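Local structure of phenylurea hydrolase B (Mycobacterium brisbanense, 4WHB) at residues Arg55-Gly60 / Gly408-Gly413; Pro59-Gly64 / Asp417-Asp422; Ile282-Ile287 / Glu329-Ser334; Lys338-Thr343 / Ile395-Ala400. The protein probably hydrolyses carbon-nitrogen bonds other than peptide bonds as a metal-dependent amidohydrolase, with phenylurea herbicides such as diuron as substrates. All blocks are in the same frame, centred on the assembly; numbering follows the deposited sequence. Where two conformers were deposited one is given.

Contact 1 (Arg55-Gly60 / Gly408-Gly413)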
# COMPACT_ATOMS: atom_id res chain seq x y z
N ARG C 55 -12.71 -46.83 -31.64
CA ARG C 55 -12.34 -46.03 -30.48
C ARG C 55 -11.20 -46.64 -29.67
O ARG C 55 -10.74 -47.73 -29.97
CB ARG C 55 -13.56 -45.79 -29.59
CG ARG C 55 -14.48 -44.73 -30.13
CD ARG C 55 -15.89 -44.94 -29.68
NE ARG C 55 -16.78 -43.92 -30.28
CZ ARG C 55 -17.12 -43.88 -31.57
NH1 ARG C 55 -16.67 -44.79 -32.41
NH2 ARG C 55 -17.93 -42.95 -32.01
N TRP C 56 -10.76 -45.94 -28.63
CA TRP C 56 -9.72 -46.41 -27.76
C TRP C 56 -10.23 -46.40 -26.37
O TRP C 56 -11.14 -45.63 -26.01
CB TRP C 56 -8.52 -45.46 -27.79
CG TRP C 56 -7.53 -45.84 -28.81
CD1 TRP C 56 -6.33 -46.46 -28.59
CD2 TRP C 56 -7.65 -45.67 -30.22
NE1 TRP C 56 -5.73 -46.70 -29.80
CE2 TRP C 56 -6.51 -46.21 -30.80
CE3 TRP C 56 -8.63 -45.09 -31.03
CZ2 TRP C 56 -6.32 -46.24 -32.16
CZ3 TRP C 56 -8.42 -45.09 -32.40
CH2 TRP C 56 -7.27 -45.65 -32.95
N MET C 57 -9.66 -47.27 -25.55
CA MET C 57 -9.85 -47.15 -24.10
C MET C 57 -8.51 -46.87 -23.47
O MET C 57 -7.53 -47.61 -23.68
CB MET C 57 -10.45 -48.41 -23.50
CG MET C 57 -11.96 -48.34 -23.27
SD MET C 57 -12.54 -49.75 -22.34
CE MET C 57 -11.42 -49.74 -20.97
N VAL C 58 -8.45 -45.77 -22.73
CA VAL C 58 -7.32 -45.51 -21.85
C VAL C 58 -7.91 -45.59 -20.45
O VAL C 58 -9.13 -45.42 -20.27
CB VAL C 58 -6.69 -44.15 -22.11
CG1 VAL C 58 -6.05 -44.12 -23.49
CG2 VAL C 58 -7.72 -43.05 -22.00
N PRO C 59 -7.06 -45.90 -19.47
CA PRO C 59 -7.59 -45.90 -18.11
C PRO C 59 -8.12 -44.50 -17.79
O PRO C 59 -7.54 -43.52 -18.25
CB PRO C 59 -6.38 -46.28 -17.24
CG PRO C 59 -5.22 -46.22 -18.17
CD PRO C 59 -5.70 -46.42 -19.55
N GLY C 60 -9.23 -44.43 -17.05
CA GLY C 60 -9.79 -43.15 -16.61
C GLY C 60 -8.69 -42.29 -16.01
O GLY C 60 -7.89 -42.75 -15.19
N GLY C 408 -6.19 -46.90 -11.62
CA GLY C 408 -7.30 -47.40 -12.44
C GLY C 408 -7.39 -47.03 -13.91
O GLY C 408 -7.20 -45.89 -14.30
N SER C 409 -7.64 -48.03 -14.73
CA SER C 409 -7.32 -49.39 -14.33
C SER C 409 -6.24 -49.99 -15.30
O SER C 409 -5.04 -49.95 -14.91
CB SER C 409 -8.59 -50.21 -14.10
OG SER C 409 -9.59 -49.42 -13.47
N VAL C 410 -6.55 -50.54 -16.49
CA VAL C 410 -7.73 -51.30 -16.83
C VAL C 410 -7.37 -52.78 -16.66
O VAL C 410 -6.53 -53.31 -17.43
CB VAL C 410 -8.20 -51.04 -18.28
CG1 VAL C 410 -9.05 -52.20 -18.79
CG2 VAL C 410 -8.99 -49.76 -18.37
N GLU C 411 -7.95 -53.42 -15.65
CA GLU C 411 -7.64 -54.80 -15.31
C GLU C 411 -8.83 -55.42 -14.54
O GLU C 411 -9.65 -54.69 -13.97
CB GLU C 411 -6.41 -54.88 -14.38
CG GLU C 411 -5.15 -54.19 -14.84
CD GLU C 411 -4.06 -54.31 -13.83
OE1 GLU C 411 -3.59 -55.45 -13.58
OE2 GLU C 411 -3.67 -53.23 -13.30
N THR C 412 -8.91 -56.75 -14.54
CA THR C 412 -9.93 -57.46 -13.80
C THR C 412 -9.98 -57.17 -12.31
O THR C 412 -8.99 -57.04 -11.69
CB THR C 412 -9.83 -58.97 -14.03
OG1 THR C 412 -10.87 -59.63 -13.32
CG2 THR C 412 -8.50 -59.50 -13.58
N GLY C 413 -11.18 -57.09 -11.75
CA GLY C 413 -11.39 -56.87 -10.31
C GLY C 413 -10.97 -55.49 -9.82
O GLY C 413 -10.68 -55.29 -8.66
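P59, at the end of the first half of strand 56-63, comes up against the loop at S409, their CA atoms 5.2 Å apart. Segment 408-413 has no regular structure, and no hydrogen bond joins it to segment 55-60. The chain from G408 to V410 is modelled with successive cis peptides, a doubtful feature at this resolution. The ring of P59 turns its CB to this loop, 3.1 Å from G408 O and 3.3 Å from S409 N. Two residues earlier on the strand, M57 meets V410, the side chains crossing at about a right angle. Bent at chi3 (51°), M57 swings its methyl CE to within 3.6 Å of V410 CG2, while V410 CG1 is a looser neighbour of CE at 4.1 Å. V410 CG2 also reaches P59 CA, so one branch of the valine spans both residues on this side of the strand. S409 points away and bonds through OG to L415 O. L11 packs on M57 and V410, and F418 covers M57 as well. This packing, without hydrogen bonds, between an early strand and a late loop is consistent with the composite beta-sandwich domain that accompanies the TIM barrel in amidohydrolases.

Contact 2 (Pro59-Gly64 / Asp417-Asp422)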
# COMPACT_ATOMS: atom_id res chain seq x y z
N PRO C 59 -7.06 -45.90 -19.47
CA PRO C 59 -7.59 -45.90 -18.11
C PRO C 59 -8.12 -44.50 -17.79
O PRO C 59 -7.54 -43.52 -18.25
CB PRO C 59 -6.38 -46.28 -17.24
CG PRO C 59 -5.22 -46.22 -18.17
CD PRO C 59 -5.70 -46.42 -19.55
N GLY C 60 -9.23 -44.43 -17.05
CA GLY C 60 -9.79 -43.15 -16.61
C GLY C 60 -8.69 -42.29 -16.01
O GLY C 60 -7.89 -42.75 -15.19
N TYR C 61 -8.62 -41.04 -16.44
CA TYR C 61 -7.51 -40.17 -16.04
C TYR C 61 -7.55 -39.92 -14.54
O TYR C 61 -8.60 -39.83 -13.92
CB TYR C 61 -7.50 -38.86 -16.82
CG TYR C 61 -7.66 -39.08 -18.32
CD1 TYR C 61 -6.76 -39.84 -19.05
CD2 TYR C 61 -8.74 -38.53 -19.01
CE1 TYR C 61 -6.93 -40.02 -20.41
CE2 TYR C 61 -8.93 -38.72 -20.37
CZ TYR C 61 -8.02 -39.46 -21.06
OH TYR C 61 -8.22 -39.63 -22.42
N VAL C 62 -6.36 -39.84 -13.96
CA VAL C 62 -6.18 -39.61 -12.54
C VAL C 62 -5.29 -38.39 -12.38
O VAL C 62 -4.17 -38.35 -12.90
CB VAL C 62 -5.52 -40.81 -11.85
CG1 VAL C 62 -5.29 -40.56 -10.40
CG2 VAL C 62 -6.44 -42.00 -11.99
N ASN C 63 -5.82 -37.37 -11.71
CA ASN C 63 -5.04 -36.18 -11.44
C ASN C 63 -4.56 -36.17 -10.00
O ASN C 63 -5.35 -36.32 -9.08
CB ASN C 63 -5.84 -34.92 -11.78
CG ASN C 63 -4.94 -33.76 -12.11
OD1 ASN C 63 -3.92 -33.56 -11.44
ND2 ASN C 63 -5.26 -33.02 -13.20
N GLY C 64 -3.27 -35.99 -9.81
CA GLY C 64 -2.66 -36.02 -8.49
C GLY C 64 -2.69 -34.67 -7.81
O GLY C 64 -2.65 -34.60 -6.58
N ASP C 417 -13.23 -47.50 -14.29
CA ASP C 417 -13.23 -46.11 -14.62
C ASP C 417 -12.52 -46.08 -15.95
O ASP C 417 -11.36 -46.53 -16.06
CB ASP C 417 -12.43 -45.26 -13.60
CG ASP C 417 -12.93 -45.42 -12.18
OD1 ASP C 417 -14.17 -45.42 -11.97
OD2 ASP C 417 -12.07 -45.54 -11.25
N PHE C 418 -13.17 -45.60 -16.99
CA PHE C 418 -12.48 -45.52 -18.24
C PHE C 418 -12.99 -44.43 -19.15
O PHE C 418 -14.08 -43.88 -18.95
CB PHE C 418 -12.49 -46.88 -18.96
CG PHE C 418 -13.83 -47.32 -19.46
CD1 PHE C 418 -14.34 -46.84 -20.64
CD2 PHE C 418 -14.54 -48.28 -18.77
CE1 PHE C 418 -15.56 -47.28 -21.12
CE2 PHE C 418 -15.77 -48.73 -19.24
CZ PHE C 418 -16.29 -48.21 -20.42
N VAL C 419 -12.17 -44.11 -20.14
CA VAL C 419 -12.47 -43.08 -21.09
C VAL C 419 -12.29 -43.68 -22.49
O VAL C 419 -11.31 -44.44 -22.73
CB VAL C 419 -11.51 -41.93 -20.91
CG1 VAL C 419 -11.93 -40.77 -21.80
CG2 VAL C 419 -11.45 -41.49 -19.44
N LEU C 420 -13.24 -43.39 -23.39
CA LEU C 420 -13.10 -43.83 -24.76
C LEU C 420 -12.66 -42.68 -25.65
O LEU C 420 -13.27 -41.61 -25.61
CB LEU C 420 -14.42 -44.39 -25.26
CG LEU C 420 -14.78 -45.85 -24.97
CD1 LEU C 420 -16.01 -45.83 -24.08
CD2 LEU C 420 -15.09 -46.60 -26.28
N LEU C 421 -11.63 -42.87 -26.46
CA LEU C 421 -11.16 -41.76 -27.32
C LEU C 421 -11.62 -41.91 -28.76
O LEU C 421 -12.19 -42.92 -29.14
CB LEU C 421 -9.62 -41.67 -27.29
CG LEU C 421 -9.00 -41.47 -25.92
CD1 LEU C 421 -7.52 -41.46 -26.05
CD2 LEU C 421 -9.50 -40.16 -25.31
N ASP C 422 -11.37 -40.89 -29.57
CA ASP C 422 -11.75 -40.91 -31.00
C ASP C 422 -10.59 -41.25 -31.95
O ASP C 422 -10.82 -41.58 -33.09
CB ASP C 422 -12.27 -39.50 -31.42
CG ASP C 422 -13.33 -39.55 -32.42
OD1 ASP C 422 -13.50 -40.60 -33.05
OD2 ASP C 422 -14.03 -38.52 -32.57
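One face of the Y61 ring is covered by V419 in a CH-pi contact, with CG2 4.2 Å from the ring centroid and 26° off the normal. Strands 56-63 and 418-421 are antiparallel neighbours here, where the flanking sheet of the amidohydrolase fold passes into the TIM barrel. Both methyls of V419 touch the same ring corner, Y61 CE2, at 3.9 Å. Both come from the same side of the ring; with CG1 anti to the backbone N (chi1 -173°), CG2 lies beside that nitrogen and over the ring face, where it also packs on G60 CA at 3.7 Å. At the hydroxyl end of the tyrosine, the side chains of Y61 and L421 approach from opposite directions, bringing L421 CD2 up to Y61 OH. The ring of F418 leads off to another neighbour: it meets F439 with nearly parallel planes, and L420 CD1 lies at its edge, in plane.

F418 and P59 form a non-hydrogen-bonded antiparallel pair, CA to CA 4.9 Å, with diverging side chains. From Y61 onward strand 56-63 pairs in parallel with strand 107-112. The carboxylate of D417, which is buried, is held by a salt bridge from OD2 to R136 and a hydrogen bond from A441 N to OD1. Its main chain makes the hydrogen bond across the contact: G60 N donates to D417 O at 3.2 Å with an N-H...O angle of 156°.

Contact 3 (Ile282-Ile287 / Glu329-Ser334)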
# COMPACT_ATOMS: atom_id res chain seq x y z
N ILE C 282 17.77 -29.04 -9.73
CA ILE C 282 17.97 -30.00 -8.64
C ILE C 282 19.39 -30.49 -8.78
O ILE C 282 19.73 -31.08 -9.78
CB ILE C 282 16.98 -31.18 -8.68
CG1 ILE C 282 15.56 -30.68 -8.42
CG2 ILE C 282 17.33 -32.24 -7.64
CD1 ILE C 282 14.50 -31.76 -8.54
N PRO C 283 20.22 -30.21 -7.75
CA PRO C 283 21.66 -30.49 -7.80
C PRO C 283 21.90 -31.89 -8.30
O PRO C 283 21.10 -32.75 -7.97
CB PRO C 283 22.06 -30.40 -6.33
CG PRO C 283 20.79 -30.56 -5.53
CD PRO C 283 19.76 -29.93 -6.39
N ASN C 284 22.88 -32.12 -9.14
CA ASN C 284 22.96 -33.43 -9.69
C ASN C 284 23.59 -34.25 -8.67
O ASN C 284 24.79 -34.49 -8.73
CB ASN C 284 23.71 -33.54 -11.00
CG ASN C 284 22.75 -33.79 -12.13
OD1 ASN C 284 21.71 -33.13 -12.14
ND2 ASN C 284 23.01 -34.78 -13.01
N TYR C 285 22.76 -34.61 -7.70
CA TYR C 285 23.14 -35.37 -6.50
C TYR C 285 21.87 -36.01 -5.97
O TYR C 285 21.75 -37.24 -5.90
CB TYR C 285 23.85 -34.40 -5.48
CG TYR C 285 23.62 -34.56 -3.99
CD1 TYR C 285 23.65 -35.81 -3.39
CD2 TYR C 285 23.44 -33.44 -3.16
CE1 TYR C 285 23.46 -35.97 -2.01
CE2 TYR C 285 23.21 -33.58 -1.80
CZ TYR C 285 23.25 -34.84 -1.22
OH TYR C 285 23.06 -34.97 0.15
N LEU C 286 20.94 -35.13 -5.59
CA LEU C 286 19.57 -35.40 -5.14
C LEU C 286 18.70 -36.21 -6.09
O LEU C 286 17.86 -37.00 -5.65
CB LEU C 286 18.86 -34.05 -4.92
CG LEU C 286 17.92 -33.90 -3.72
CD1 LEU C 286 18.73 -34.01 -2.45
CD2 LEU C 286 17.15 -32.59 -3.76
N ILE C 287 18.85 -35.97 -7.38
CA ILE C 287 18.12 -36.75 -8.39
C ILE C 287 18.41 -38.22 -8.12
O ILE C 287 17.51 -39.05 -8.10
CB ILE C 287 18.55 -36.41 -9.83
CG1 ILE C 287 17.92 -35.08 -10.28
CG2 ILE C 287 18.10 -37.50 -10.78
CD1 ILE C 287 18.91 -34.01 -10.62
N GLU C 329 13.44 -30.84 -14.85
CA GLU C 329 12.63 -32.06 -14.82
C GLU C 329 13.21 -33.16 -15.69
O GLU C 329 13.40 -34.28 -15.25
CB GLU C 329 11.18 -31.82 -15.25
CG GLU C 329 10.62 -30.43 -15.07
CD GLU C 329 9.25 -30.26 -15.66
OE1 GLU C 329 8.63 -31.25 -15.98
OE2 GLU C 329 8.78 -29.15 -15.85
N ARG C 330 13.49 -32.85 -16.94
CA ARG C 330 14.13 -33.82 -17.83
C ARG C 330 15.19 -34.72 -17.16
O ARG C 330 15.26 -35.91 -17.42
CB ARG C 330 14.84 -33.08 -18.97
CG ARG C 330 13.91 -32.43 -19.94
CD ARG C 330 14.59 -31.25 -20.55
NE ARG C 330 13.74 -30.61 -21.53
CZ ARG C 330 13.62 -29.32 -21.70
NH1 ARG C 330 14.28 -28.48 -20.92
NH2 ARG C 330 12.80 -28.84 -22.65
N ASN C 331 16.02 -34.13 -16.34
CA ASN C 331 17.01 -34.90 -15.61
C ASN C 331 16.31 -36.02 -14.84
O ASN C 331 16.74 -37.16 -14.93
CB ASN C 331 17.83 -34.03 -14.64
CG ASN C 331 18.50 -32.85 -15.33
OD1 ASN C 331 18.40 -32.69 -16.55
ND2 ASN C 331 19.18 -32.04 -14.56
N LEU C 332 15.22 -35.70 -14.14
CA LEU C 332 14.45 -36.70 -13.42
C LEU C 332 13.72 -37.66 -14.37
O LEU C 332 13.59 -38.86 -14.08
CB LEU C 332 13.44 -36.02 -12.50
CG LEU C 332 14.08 -35.28 -11.33
CD1 LEU C 332 13.07 -34.30 -10.75
CD2 LEU C 332 14.56 -36.25 -10.26
N ILE C 333 13.24 -37.13 -15.49
CA ILE C 333 12.63 -37.97 -16.52
C ILE C 333 13.65 -38.95 -17.11
O ILE C 333 13.44 -40.18 -17.14
CB ILE C 333 12.01 -37.12 -17.65
CG1 ILE C 333 10.73 -36.46 -17.12
CG2 ILE C 333 11.67 -37.99 -18.85
CD1 ILE C 333 10.25 -35.30 -17.95
N SER C 334 14.76 -38.40 -17.55
CA SER C 334 15.81 -39.20 -18.15
C SER C 334 16.63 -39.94 -17.09
O SER C 334 17.48 -40.75 -17.45
CB SER C 334 16.72 -38.30 -19.03
OG SER C 334 16.91 -37.03 -18.43
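E329 O accepts a hydrogen bond from I333 N at 2.9 Å and a weak one from L332 N, closing the helical turn that presents N331 and L332 to I282, N284 and I287. L332 and I287 carry most of the apolar contact, the two methyls of L332 serving different partners. CD1 meets I282 CD1 at 3.7 Å, the two side chains crossing at about a right angle. CD2 sits in the fork of I287, 3.6 Å from CG1 and 3.8 Å from CG2. I287 leaves the backbone toward the helix, and with chi1 -77° CG1 lies beside its own backbone N and CG2 beside its carbonyl carbon. I287 CD1 extends instead to N331 CB at 4.2 Å. At the solvent-facing border, N284 OD1 and N331 ND2 stand 3.7 Å apart with their amide planes 85° to one another, a loose polar approach. N284 is the centre of an inverse gamma turn.

Around the contact, P283, Y285 and L286 lean on helix 257-265, and Y285 also packs on R187 of the second subunit. The loop leading into helix 287-293 thus lies between helix 257-265 and helix 326-334, which in turn rests through E329 and I333 on M379 of helix 371-381.

Contact 4 (Lys338-Thr343 / Ile395-Ala400)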
# COMPACT_ATOMS: atom_id res chain seq x y z
N LYS C 338 10.45 -41.69 -10.62
CA LYS C 338 9.05 -42.06 -10.69
C LYS C 338 8.19 -40.77 -10.65
O LYS C 338 8.36 -39.92 -9.75
CB LYS C 338 8.69 -42.99 -9.53
CG LYS C 338 9.60 -44.21 -9.44
CD LYS C 338 9.47 -44.92 -8.12
CE LYS C 338 9.68 -43.99 -6.95
NZ LYS C 338 10.88 -43.15 -7.07
N ILE C 339 7.32 -40.63 -11.65
CA ILE C 339 6.71 -39.36 -11.97
C ILE C 339 5.21 -39.38 -11.71
O ILE C 339 4.57 -40.41 -11.81
CB ILE C 339 7.05 -38.98 -13.45
CG1 ILE C 339 8.52 -38.57 -13.57
CG2 ILE C 339 6.12 -37.88 -14.02
CD1 ILE C 339 9.06 -38.80 -14.95
N LEU C 340 4.68 -38.22 -11.34
CA LEU C 340 3.27 -38.06 -10.94
C LEU C 340 2.59 -36.99 -11.78
O LEU C 340 3.23 -36.12 -12.30
CB LEU C 340 3.24 -37.66 -9.47
CG LEU C 340 1.95 -37.94 -8.72
CD1 LEU C 340 1.95 -39.39 -8.34
CD2 LEU C 340 1.87 -37.08 -7.45
N LEU C 341 1.28 -37.04 -11.94
CA LEU C 341 0.56 -35.95 -12.61
C LEU C 341 0.16 -34.92 -11.57
O LEU C 341 -0.71 -35.14 -10.74
CB LEU C 341 -0.67 -36.42 -13.42
CG LEU C 341 -1.13 -35.44 -14.49
CD1 LEU C 341 -1.95 -36.13 -15.57
CD2 LEU C 341 -1.96 -34.32 -13.91
N ASN C 342 0.83 -33.77 -11.66
CA ASN C 342 0.54 -32.62 -10.85
C ASN C 342 0.43 -31.37 -11.73
O ASN C 342 1.39 -30.98 -12.40
CB ASN C 342 1.65 -32.41 -9.81
CG ASN C 342 1.67 -33.49 -8.71
OD1 ASN C 342 0.74 -34.28 -8.58
ND2 ASN C 342 2.72 -33.49 -7.90
N THR C 343 -0.75 -30.76 -11.72
CA THR C 343 -0.88 -29.32 -12.05
C THR C 343 -1.68 -28.71 -10.93
O THR C 343 -2.80 -29.07 -10.76
CB THR C 343 -1.58 -29.11 -13.38
OG1 THR C 343 -2.95 -29.54 -13.29
CG2 THR C 343 -0.90 -29.93 -14.52
N ILE C 395 -1.45 -45.07 -13.62
CA ILE C 395 -1.06 -45.88 -12.49
C ILE C 395 -0.18 -45.13 -11.53
O ILE C 395 -0.28 -45.34 -10.31
CB ILE C 395 -0.33 -47.21 -12.94
CG1 ILE C 395 0.73 -46.92 -14.01
CG2 ILE C 395 -1.35 -48.22 -13.47
CD1 ILE C 395 1.85 -47.90 -14.01
N ASN C 396 0.66 -44.25 -12.07
CA ASN C 396 1.69 -43.59 -11.28
C ASN C 396 1.16 -42.61 -10.23
O ASN C 396 1.74 -42.50 -9.14
CB ASN C 396 2.68 -42.89 -12.17
CG ASN C 396 2.97 -43.68 -13.42
OD1 ASN C 396 2.18 -44.51 -13.83
ND2 ASN C 396 4.09 -43.40 -14.04
N VAL C 397 0.05 -41.92 -10.49
CA VAL C 397 -0.50 -41.13 -9.40
C VAL C 397 -1.10 -42.07 -8.40
O VAL C 397 -0.89 -41.95 -7.19
CB VAL C 397 -1.54 -40.10 -9.86
CG1 VAL C 397 -1.46 -38.89 -8.96
CG2 VAL C 397 -1.34 -39.68 -11.32
N ALA C 398 -1.87 -43.02 -8.93
CA ALA C 398 -2.38 -44.12 -8.14
C ALA C 398 -1.35 -45.15 -7.62
O ALA C 398 -1.67 -45.91 -6.80
CB ALA C 398 -3.42 -44.86 -8.96
N ARG C 399 -0.18 -45.37 -8.20
CA ARG C 399 0.79 -46.21 -7.51
C ARG C 399 1.31 -45.47 -6.26
O ARG C 399 1.53 -46.08 -5.21
CB ARG C 399 1.95 -46.63 -8.42
CG ARG C 399 1.57 -47.49 -9.62
CD ARG C 399 2.58 -48.62 -9.94
NE ARG C 399 2.01 -49.82 -10.60
CZ ARG C 399 1.26 -50.76 -9.98
NH1 ARG C 399 0.90 -50.63 -8.71
NH2 ARG C 399 0.84 -51.82 -10.64
N ALA C 400 1.49 -44.17 -6.43
CA ALA C 400 2.07 -43.28 -5.43
C ALA C 400 1.14 -42.88 -4.28
O ALA C 400 1.59 -42.34 -3.33
CB ALA C 400 2.52 -42.01 -6.12
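N396 is the first residue of helix 395-400 to meet strand 339-341, its CB lying against I339 O at the beginning of the strand. The helix crosses that strand at 104° between their directions, with the axes 6.9 Å apart. V397 follows and provides the main grip. Its CG1 is 3.5 Å from both CG and CD1 of L340, the two side chains crossing at about a right angle, while CG2 turns to the next residue and packs on L341 CB at 3.9 Å. L340 has CG anti to the backbone N (chi1 -158°), which turns the branch toward V397 and A400; the exact place of CD1 is doubtful, as it sits too close to V397 CA in the model. A400 closes the series with CB 3.5 Å from L340 CD1, and its own N bonds back to N396 O within the helix at 3.2 Å. W296 touches N396 and A400, V270 touches L340 and A400, and W375 touches I339 and L341. No hydrogen bond crosses between the segments: helix and strand are joined by aliphatic packing, so shape and burial, rather than directed polar bonds, fix this helix against the last strand of the barrel.

How the contacts relate
Contacts 1 and 2, with centres 7 Å apart, share P59 and G60 of strand 56-63, which pairs with strand 418-421; W56 O and L421 N (2.8 Å) probably form a hydrogen bond there. Strand 56-63 continues into the barrel: G64 N probably bonds to L341 O at 2.8 Å, joining contact 2 to contact 4, 14 Å away between centres. Contact 3 adjoins contact 4 through I333 and I339, 17 Å between centres. Contacts 3 and 4 lie nearer the zinc site, metal-free in this chain: the side chains of I282 and L340 lie about 10 and 9 Å from that of H273, and L341 about 10 Å from D344. Contacts 1 and 2 lie away from it.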